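Local coordinates for protein hydrolase, haloacid dehalogenase-like family (Streptococcus pneumoniae, PDB 2FI1) that probably catalyses hydrolysis of a substrate as a member of the haloacid dehalogenase-like family, and binds a calcium ion at a site on its Rossmann-like core, at residues A[28-33]-A[71-76]; A[90-95]-A[121-126]; A[163-168]-A[173-178]. All blocks are in the same frame, centred on the assembly; numbering follows the deposited sequence.

Contact 1 (A[28-33]-A[71-76]); sequences FVETLA and KENEAR
Helices 20-34 and 66-77 come together at Thr31 and Asn73, whose CA atoms lie 7.2 Å apart, the nearest backbone approach between residues 28-33 and 71-76. Asn73 makes the contacts with both Thr31 and Glu30. Its ND2 donates to Thr31 OG1 at 2.9 Å, with an N-H...O angle of 172°; the hydroxyl oxygen lies exactly in the amide plane, so a nearly straight bond fixes the turn of the amide. Thr31 can receive it because its OG1 sits beside its own backbone N (chi1 -52°), where the hydroxyl also bonds to Ala27 O one helical turn back. The two helices belong to the all-helical cap that HAD hydrolases of this kind insert after the first strand of the core, and Thr31, which is buried, also touches Phe66 and Tyr70 there. Glu30, partly exposed, reaches across with its chain extended beyond CG. Its OE2 comes 3.4 Å from Asn73 CB, and the carboxylate is turned 44° from the amide plane. A water donates to Asn73 O at 2.9 Å; its link to Glu30 OE2 is too short to trust, so a water bridge between the helices remains doubtful. Arg76 lies one turn on from Asn73, its NH1 5.4 Å from Glu30 OE2, where the two opposite charges may feel a weak attraction without contact.

Contact 2 (A[90-95]-A[121-126]); sequences LLEDIS and AAYFTE
Tyr123 lays its ring across helix 87-96, with Leu91 beneath one face and Glu92 at the hydroxyl end. Leu91 CB stands 3.6 Å from the ring centroid and only 6° off the ring normal, a CH-pi contact centred on the face. With CG beside the backbone N, Leu91 then runs out under the ring, and its CD1 meets Tyr123 CD2 at 3.7 Å. Glu92 leaves the helix in another direction. Its CG is anti to the backbone N (chi1 -173°), and a bend at chi2 brings the carboxylate round to the phenol, where Tyr123 OH donates to Glu92 OE1 at 2.6 Å. This short bond uses the anti side of the oxygen, a little out of the carboxylate plane, and the carboxylate and ring planes stand 63° apart. In the three-layered alpha/beta core of the HAD fold, the tyrosine ends a 3-10 turn leading into strand 124-128, an outermost strand of the parallel sheet, and so joins that edge to the helix preceding strand 100-104. Ser95, one turn beyond Leu91, comes to the ring's edge in its plane, OG 3.5 Å from Tyr123 CD1. The carbonyl Leu91 O accepts from Ser95 N and from His101 NE2, the latter from strand 100-104.

Contact 3 (A[163-168]-A[173-178]); sequences IDIEAG and LDTHLF
Helix 163-168 and strand 174-177 run antiparallel, their axes at 173° and 7.8 Å apart at closest approach, as expected where a helix hands the chain on to the next strand of a parallel sheet. The backbones draw nearest at the connecting turn, where the CA atoms of Gly168 and Leu173 are 5.2 Å apart and Leu173 N donates to Gly168 O at 3.0 Å. The bond ties the last part of the helix to the residue just before the strand. Together with strand 155-159 these elements form a right-handed beta-alpha-beta crossover of the Rossmann-like HAD core, with 174-177 as an outermost strand.

Thr175 faces the helix. Its CG2, anti to the carbonyl carbon, lies against the helix between Ile165 and Gly168, 3.6 Å from Ile165 O and 3.9 Å from Gly168 CA. Gly168, with no side chain, lets the Thr175 methyl come up against its CA. Ile165 supplies the other half of the packing. Its CG1 lies beside the backbone N, and chi2 (-50°) bends the chain so that CD1 lies over the strand backbone, 3.7 Å from Leu177 N, while CG2 rests against Thr175 OG1 at 3.6 Å. Leu177 adds its CD1, which packs on Ile165 CG1. The residue preceding Ile165, Asp164, touches the calcium ligand Asp12 and is salt-bridged to Lys137.

Across the interface, methyl and methylene groups meet backbone atoms, one another and the Thr175 hydroxyl. The contact is mainly apolar with one main-chain hydrogen bond at the turn, so shape fit probably carries more of it than charge.

Overall arrangement
Contact 1 stands apart in the helical cap, its centre about 31 Å from that of contact 2 and about 32 Å from that of contact 3, across the chain's centre. Contacts 2 and 3 both reach the parallel sheet of the core, at or next to its two outermost strands, 124-128 and 174-177; their nearest atoms are about 6 Å apart without touching. None is wholly buried, yet the chemistry differs with place. Between two cap helices, contact 1 is polar. Contact 2 mixes an aromatic face with a phenol-carboxylate bond at the margin of the core, and contact 3, inside one crossover unit, is mainly aliphatic and has the Leu177 side chain about 9 Å from the calcium ion.

Contact 1 (A[28-33]-A[71-76])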
loop_
_atom_site.group_PDB
_atom_site.type_symbol
_atom_site.label_atom_id
_atom_site.label_comp_id
_atom_site.label_asym_id
_atom_site.label_seq_id
_atom_site.Cartn_x
_atom_site.Cartn_y
_atom_site.Cartn_z
ATOM N N PHE A 28 13.314 -10.284 6.278
ATOM C CA PHE A 28 13.889 -11.338 5.448
ATOM C C PHE A 28 15.415 -11.364 5.596
ATOM O O PHE A 28 16.024 -12.426 5.756
ATOM C CB PHE A 28 13.475 -11.100 3.997
ATOM C CG PHE A 28 13.644 -12.293 3.096
ATOM C CD1 PHE A 28 12.550 -13.076 2.759
ATOM C CD2 PHE A 28 14.886 -12.612 2.557
ATOM C CE1 PHE A 28 12.690 -14.162 1.902
ATOM C CE2 PHE A 28 15.033 -13.694 1.709
ATOM C CZ PHE A 28 13.937 -14.475 1.381
ATOM N N VAL A 29 16.030 -10.189 5.567
ATOM C CA VAL A 29 17.481 -10.071 5.737
ATOM C C VAL A 29 17.891 -10.566 7.129
ATOM O O VAL A 29 18.863 -11.318 7.264
ATOM C CB VAL A 29 17.932 -8.608 5.501
ATOM C CG1 VAL A 29 19.377 -8.383 5.956
ATOM C CG2 VAL A 29 17.773 -8.226 4.030
ATOM N N GLU A 30 17.155 -10.182 8.166
ATOM C CA GLU A 30 17.518 -10.625 9.509
ATOM C C GLU A 30 17.329 -12.133 9.673
ATOM O O GLU A 30 18.120 -12.794 10.361
ATOM C CB GLU A 30 16.793 -9.812 10.586
ATOM C CG GLU A 30 15.330 -10.053 10.757
ATOM C CD GLU A 30 14.737 -9.189 11.874
ATOM O OE1 GLU A 30 15.512 -8.638 12.693
ATOM O OE2 GLU A 30 13.504 -9.039 11.923
ATOM N N THR A 31 16.315 -12.696 9.023
ATOM C CA THR A 31 16.094 -14.146 9.071
ATOM C C THR A 31 17.221 -14.897 8.337
ATOM O O THR A 31 17.727 -15.903 8.846
ATOM C CB THR A 31 14.707 -14.529 8.512
ATOM O OG1 THR A 31 13.690 -13.753 9.160
ATOM C CG2 THR A 31 14.413 -16.009 8.739
ATOM N N LEU A 32 17.639 -14.411 7.169
ATOM C CA LEU A 32 18.806 -14.975 6.479
ATOM C C LEU A 32 20.047 -15.007 7.374
ATOM O O LEU A 32 20.799 -15.992 7.361
ATOM C CB LEU A 32 19.127 -14.196 5.206
ATOM C CG LEU A 32 18.191 -14.382 4.013
ATOM C CD1 LEU A 32 18.570 -13.367 2.949
ATOM C CD2 LEU A 32 18.263 -15.794 3.458
ATOM N N ALA A 33 20.244 -13.955 8.160
ATOM C CA ALA A 33 21.433 -13.855 9.013
ATOM C C ALA A 33 21.461 -14.956 10.070
ATOM O O ALA A 33 22.542 -15.381 10.485
ATOM C CB ALA A 33 21.512 -12.486 9.661
ATOM N N LYS A 71 8.146 -15.048 8.879
ATOM C CA LYS A 71 6.827 -14.466 9.159
ATOM C C LYS A 71 6.740 -13.912 10.579
ATOM O O LYS A 71 6.113 -12.873 10.810
ATOM C CB LYS A 71 5.709 -15.482 8.907
ATOM C CG LYS A 71 5.579 -15.893 7.460
ATOM C CD LYS A 71 4.949 -14.817 6.611
ATOM C CE LYS A 71 4.808 -15.309 5.186
ATOM N NZ LYS A 71 3.962 -14.418 4.379
ATOM N N GLU A 72 7.374 -14.594 11.526
ATOM C CA GLU A 72 7.428 -14.085 12.892
ATOM C C GLU A 72 8.211 -12.772 12.953
ATOM O O GLU A 72 7.771 -11.804 13.570
ATOM C CB GLU A 72 8.009 -15.137 13.840
ATOM C CG GLU A 72 7.041 -16.286 14.108
ATOM C CD GLU A 72 7.449 -17.169 15.280
ATOM O OE1 GLU A 72 8.089 -16.659 16.228
ATOM O OE2 GLU A 72 7.116 -18.378 15.253
ATOM N N ASN A 73 9.357 -12.724 12.281
ATOM C CA ASN A 73 10.148 -11.499 12.231
ATOM C C ASN A 73 9.422 -10.366 11.502
ATOM O O ASN A 73 9.541 -9.204 11.884
ATOM C CB ASN A 73 11.518 -11.756 11.596
ATOM C CG ASN A 73 12.488 -12.427 12.553
ATOM O OD1 ASN A 73 12.413 -12.227 13.769
ATOM N ND2 ASN A 73 13.416 -13.203 12.011
ATOM N N GLU A 74 8.659 -10.711 10.468
ATOM C CA GLU A 74 7.882 -9.718 9.731
ATOM C C GLU A 74 6.791 -9.111 10.616
ATOM O O GLU A 74 6.580 -7.903 10.603
ATOM C CB GLU A 74 7.283 -10.351 8.478
ATOM C CG GLU A 74 6.525 -9.385 7.582
ATOM C CD GLU A 74 5.774 -10.110 6.489
ATOM O OE1 GLU A 74 5.047 -11.073 6.794
ATOM O OE2 GLU A 74 5.892 -9.721 5.314
ATOM N N ALA A 75 6.093 -9.950 11.377
ATOM C CA ALA A 75 5.078 -9.451 12.303
ATOM C C ALA A 75 5.689 -8.479 13.304
ATOM O O ALA A 75 5.096 -7.442 13.616
ATOM C CB ALA A 75 4.406 -10.598 13.023
ATOM N N ARG A 76 6.881 -8.801 13.797
ATOM C CA ARG A 76 7.597 -7.896 14.697
ATOM C C ARG A 76 7.926 -6.554 14.046
ATOM O O ARG A 76 7.735 -5.501 14.646
ATOM C CB ARG A 76 8.878 -8.537 15.204
ATOM C CG ARG A 76 9.572 -7.727 16.284
ATOM C CD ARG A 76 10.592 -8.550 17.047
ATOM N NE ARG A 76 9.995 -9.752 17.631
ATOM C CZ ARG A 76 10.089 -10.987 17.135
ATOM N NH1 ARG A 76 10.771 -11.236 16.021
ATOM N NH2 ARG A 76 9.489 -11.992 17.766
HETATM O O HOH W 1 11.795 -8.531 13.529
#

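Contact 2 (A[90-95]-A[121-126])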
loop_
_atom_site.group_PDB
_atom_site.type_symbol
_atom_site.label_atom_id
_atom_site.label_comp_id
_atom_site.label_asym_id
_atom_site.label_seq_id
_atom_site.Cartn_x
_atom_site.Cartn_y
_atom_site.Cartn_z
ATOM N N LEU A 90 1.999 14.865 2.293
ATOM C CA LEU A 90 1.167 14.964 1.102
ATOM C C LEU A 90 -0.308 14.882 1.466
ATOM O O LEU A 90 -1.119 15.650 0.959
ATOM C CB LEU A 90 1.545 13.904 0.054
ATOM C CG LEU A 90 0.674 13.909 -1.206
ATOM C CD1 LEU A 90 0.682 15.272 -1.879
ATOM C CD2 LEU A 90 1.123 12.841 -2.190
ATOM N N LEU A 91 -0.654 13.942 2.343
ATOM C CA LEU A 91 -2.030 13.851 2.803
ATOM C C LEU A 91 -2.489 15.193 3.404
ATOM O O LEU A 91 -3.590 15.669 3.136
ATOM C CB LEU A 91 -2.194 12.711 3.807
ATOM C CG LEU A 91 -1.923 11.311 3.255
ATOM C CD1 LEU A 91 -2.030 10.289 4.377
ATOM C CD2 LEU A 91 -2.859 10.926 2.117
ATOM N N GLU A 92 -1.607 15.813 4.182
ATOM C CA GLU A 92 -1.940 17.099 4.804
ATOM C C GLU A 92 -2.110 18.224 3.787
ATOM O O GLU A 92 -3.067 18.993 3.867
ATOM C CB GLU A 92 -0.887 17.482 5.833
ATOM C CG GLU A 92 -1.231 18.721 6.665
ATOM C CD GLU A 92 -2.544 18.607 7.431
ATOM O OE1 GLU A 92 -3.034 17.483 7.689
ATOM O OE2 GLU A 92 -3.113 19.664 7.779
ATOM N N ASP A 93 -1.202 18.308 2.812
ATOM C CA ASP A 93 -1.318 19.358 1.815
ATOM C C ASP A 93 -2.638 19.242 1.056
ATOM O O ASP A 93 -3.278 20.230 0.738
ATOM C CB ASP A 93 -0.142 19.327 0.831
ATOM C CG ASP A 93 1.155 19.832 1.426
ATOM O OD1 ASP A 93 1.121 20.614 2.405
ATOM O OD2 ASP A 93 2.230 19.469 0.911
ATOM N N ILE A 94 -3.052 18.017 0.740
ATOM C CA ILE A 94 -4.323 17.803 0.058
ATOM C C ILE A 94 -5.518 18.161 0.948
ATOM O O ILE A 94 -6.469 18.826 0.505
ATOM C CB ILE A 94 -4.427 16.333 -0.447
ATOM C CG1 ILE A 94 -3.473 16.118 -1.629
ATOM C CG2 ILE A 94 -5.846 15.977 -0.832
ATOM C CD1 ILE A 94 -3.271 14.652 -1.988
ATOM N N SER A 95 -5.488 17.701 2.194
ATOM C CA SER A 95 -6.573 17.999 3.122
ATOM C C SER A 95 -6.697 19.502 3.380
ATOM O O SER A 95 -7.800 20.010 3.562
ATOM C CB SER A 95 -6.378 17.243 4.430
ATOM O OG SER A 95 -6.509 15.845 4.200
ATOM N N ALA A 121 -4.706 7.438 10.162
ATOM C CA ALA A 121 -6.130 7.102 10.207
ATOM C C ALA A 121 -7.009 8.348 10.095
ATOM O O ALA A 121 -8.074 8.325 9.463
ATOM C CB ALA A 121 -6.462 6.341 11.483
ATOM N N ALA A 122 -6.550 9.438 10.706
ATOM C CA ALA A 122 -7.316 10.681 10.733
ATOM C C ALA A 122 -7.588 11.267 9.358
ATOM O O ALA A 122 -8.492 12.090 9.215
ATOM C CB ALA A 122 -6.613 11.714 11.604
ATOM N N TYR A 123 -6.833 10.850 8.343
ATOM C CA TYR A 123 -7.011 11.411 7.011
ATOM C C TYR A 123 -8.200 10.869 6.235
ATOM O O TYR A 123 -8.664 11.523 5.311
ATOM C CB TYR A 123 -5.737 11.254 6.168
ATOM C CG TYR A 123 -4.699 12.257 6.576
ATOM C CD1 TYR A 123 -4.868 13.598 6.257
ATOM C CD2 TYR A 123 -3.598 11.895 7.348
ATOM C CE1 TYR A 123 -3.947 14.540 6.664
ATOM C CE2 TYR A 123 -2.668 12.851 7.761
ATOM C CZ TYR A 123 -2.860 14.159 7.419
ATOM O OH TYR A 123 -1.946 15.091 7.850
ATOM N N PHE A 124 -8.701 9.681 6.592
ATOM C CA PHE A 124 -9.627 8.979 5.712
ATOM C C PHE A 124 -11.070 9.190 6.072
ATOM O O PHE A 124 -11.486 8.917 7.187
ATOM C CB PHE A 124 -9.274 7.493 5.666
ATOM C CG PHE A 124 -7.906 7.266 5.115
ATOM C CD1 PHE A 124 -7.681 7.306 3.751
ATOM C CD2 PHE A 124 -6.824 7.126 5.958
ATOM C CE1 PHE A 124 -6.415 7.167 3.234
ATOM C CE2 PHE A 124 -5.543 6.989 5.443
ATOM C CZ PHE A 124 -5.344 7.010 4.067
ATOM N N THR A 125 -11.829 9.682 5.105
ATOM C CA THR A 125 -13.271 9.815 5.257
ATOM C C THR A 125 -13.923 8.441 5.378
ATOM O O THR A 125 -14.817 8.242 6.205
ATOM C CB THR A 125 -13.855 10.622 4.096
ATOM O OG1 THR A 125 -13.324 11.957 4.144
ATOM C CG2 THR A 125 -15.371 10.666 4.154
ATOM N N GLU A 126 -13.473 7.486 4.569
ATOM C CA GLU A 126 -13.888 6.096 4.727
ATOM C C GLU A 126 -12.773 5.173 4.260
ATOM O O GLU A 126 -12.090 5.446 3.265
ATOM C CB GLU A 126 -15.183 5.785 3.971
ATOM C CG GLU A 126 -15.680 4.355 4.234
ATOM C CD GLU A 126 -17.091 4.057 3.765
ATOM O OE1 GLU A 126 -17.929 4.971 3.657
ATOM O OE2 GLU A 126 -17.366 2.869 3.500
#

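Contact 3 (A[163-168]-A[173-178])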
loop_
_atom_site.group_PDB
_atom_site.type_symbol
_atom_site.label_atom_id
_atom_site.label_comp_id
_atom_site.label_asym_id
_atom_site.label_seq_id
_atom_site.Cartn_x
_atom_site.Cartn_y
_atom_site.Cartn_z
ATOM N N ILE A 163 -4.066 -3.584 -11.503
ATOM C CA ILE A 163 -5.464 -3.771 -11.092
ATOM C C ILE A 163 -6.071 -2.515 -10.462
ATOM O O ILE A 163 -7.291 -2.316 -10.514
ATOM C CB ILE A 163 -5.674 -4.984 -10.148
ATOM C CG1 ILE A 163 -4.874 -4.839 -8.847
ATOM C CG2 ILE A 163 -5.351 -6.279 -10.889
ATOM C CD1 ILE A 163 -5.231 -5.878 -7.806
ATOM N N ASP A 164 -5.220 -1.664 -9.882
ATOM C CA ASP A 164 -5.689 -0.413 -9.289
ATOM C C ASP A 164 -6.124 0.555 -10.379
ATOM O O ASP A 164 -7.177 1.191 -10.294
ATOM C CB ASP A 164 -4.581 0.209 -8.448
ATOM C CG ASP A 164 -4.083 -0.724 -7.371
ATOM O OD1 ASP A 164 -4.899 -1.477 -6.774
ATOM O OD2 ASP A 164 -2.861 -0.754 -7.158
ATOM N N ILE A 165 -5.296 0.635 -11.416
ATOM C CA ILE A 165 -5.585 1.463 -12.576
ATOM C C ILE A 165 -6.840 0.971 -13.281
ATOM O O ILE A 165 -7.714 1.754 -13.652
ATOM C CB ILE A 165 -4.393 1.452 -13.587
ATOM C CG1 ILE A 165 -3.073 1.879 -12.929
ATOM C CG2 ILE A 165 -4.710 2.290 -14.824
ATOM C CD1 ILE A 165 -3.135 3.139 -12.151
ATOM N N GLU A 166 -6.930 -0.340 -13.465
ATOM C CA GLU A 166 -8.082 -0.925 -14.156
ATOM C C GLU A 166 -9.375 -0.687 -13.388
ATOM O O GLU A 166 -10.402 -0.370 -13.989
ATOM C CB GLU A 166 -7.847 -2.412 -14.405
ATOM C CG GLU A 166 -6.745 -2.647 -15.444
ATOM C CD GLU A 166 -6.105 -4.021 -15.395
ATOM O OE1 GLU A 166 -6.386 -4.806 -14.470
ATOM O OE2 GLU A 166 -5.278 -4.303 -16.300
ATOM N N ALA A 167 -9.343 -0.822 -12.063
ATOM C CA ALA A 167 -10.533 -0.545 -11.260
ATOM C C ALA A 167 -10.945 0.910 -11.376
ATOM O O ALA A 167 -12.127 1.228 -11.553
ATOM C CB ALA A 167 -10.320 -0.918 -9.797
ATOM N N GLY A 168 -9.969 1.805 -11.269
ATOM C CA GLY A 168 -10.259 3.236 -11.366
ATOM C C GLY A 168 -10.873 3.591 -12.709
ATOM O O GLY A 168 -11.883 4.299 -12.770
ATOM N N LEU A 173 -12.998 7.035 -13.199
ATOM C CA LEU A 173 -12.151 7.976 -12.486
ATOM C C LEU A 173 -10.780 8.057 -13.138
ATOM O O LEU A 173 -10.305 7.100 -13.735
ATOM C CB LEU A 173 -12.011 7.548 -11.022
ATOM C CG LEU A 173 -13.329 7.405 -10.260
ATOM C CD1 LEU A 173 -13.126 6.658 -8.956
ATOM C CD2 LEU A 173 -13.938 8.777 -10.021
ATOM N N ASP A 174 -10.135 9.212 -13.006
ATOM C CA ASP A 174 -8.746 9.330 -13.411
ATOM C C ASP A 174 -7.877 8.484 -12.488
ATOM O O ASP A 174 -8.256 8.190 -11.348
ATOM C CB ASP A 174 -8.284 10.784 -13.378
ATOM C CG ASP A 174 -8.817 11.603 -14.545
ATOM O OD1 ASP A 174 -9.589 11.075 -15.379
ATOM O OD2 ASP A 174 -8.442 12.790 -14.618
ATOM N N THR A 175 -6.714 8.102 -12.995
ATOM C CA THR A 175 -5.809 7.231 -12.262
ATOM C C THR A 175 -4.369 7.745 -12.253
ATOM O O THR A 175 -3.963 8.524 -13.122
ATOM C CB THR A 175 -5.831 5.798 -12.831
ATOM O OG1 THR A 175 -5.311 5.796 -14.164
ATOM C CG2 THR A 175 -7.233 5.228 -12.826
ATOM N N HIS A 176 -3.608 7.282 -11.267
ATOM C CA HIS A 176 -2.185 7.524 -11.203
ATOM C C HIS A 176 -1.491 6.241 -10.782
ATOM O O HIS A 176 -1.798 5.675 -9.746
ATOM C CB HIS A 176 -1.863 8.634 -10.199
ATOM C CG HIS A 176 -0.400 8.921 -10.081
ATOM N ND1 HIS A 176 0.273 9.707 -10.990
ATOM C CD2 HIS A 176 0.530 8.489 -9.194
ATOM C CE1 HIS A 176 1.551 9.765 -10.653
ATOM N NE2 HIS A 176 1.734 9.033 -9.569
ATOM N N LEU A 177 -0.568 5.775 -11.619
ATOM C CA LEU A 177 0.239 4.611 -11.320
ATOM C C LEU A 177 1.405 5.059 -10.456
ATOM O O LEU A 177 2.371 5.659 -10.936
ATOM C CB LEU A 177 0.727 3.969 -12.619
ATOM C CG LEU A 177 1.567 2.700 -12.499
ATOM C CD1 LEU A 177 0.759 1.585 -11.914
ATOM C CD2 LEU A 177 2.097 2.332 -13.887
ATOM N N PHE A 178 1.290 4.788 -9.162
ATOM C CA PHE A 178 2.228 5.316 -8.187
ATOM C C PHE A 178 3.616 4.729 -8.315
ATOM O O PHE A 178 3.770 3.504 -8.339
ATOM C CB PHE A 178 1.713 5.007 -6.784
ATOM C CG PHE A 178 2.602 5.527 -5.697
ATOM C CD1 PHE A 178 2.502 6.848 -5.289
ATOM C CD2 PHE A 178 3.555 4.712 -5.109
ATOM C CE1 PHE A 178 3.326 7.328 -4.289
ATOM C CE2 PHE A 178 4.378 5.196 -4.115
ATOM C CZ PHE A 178 4.256 6.497 -3.713
#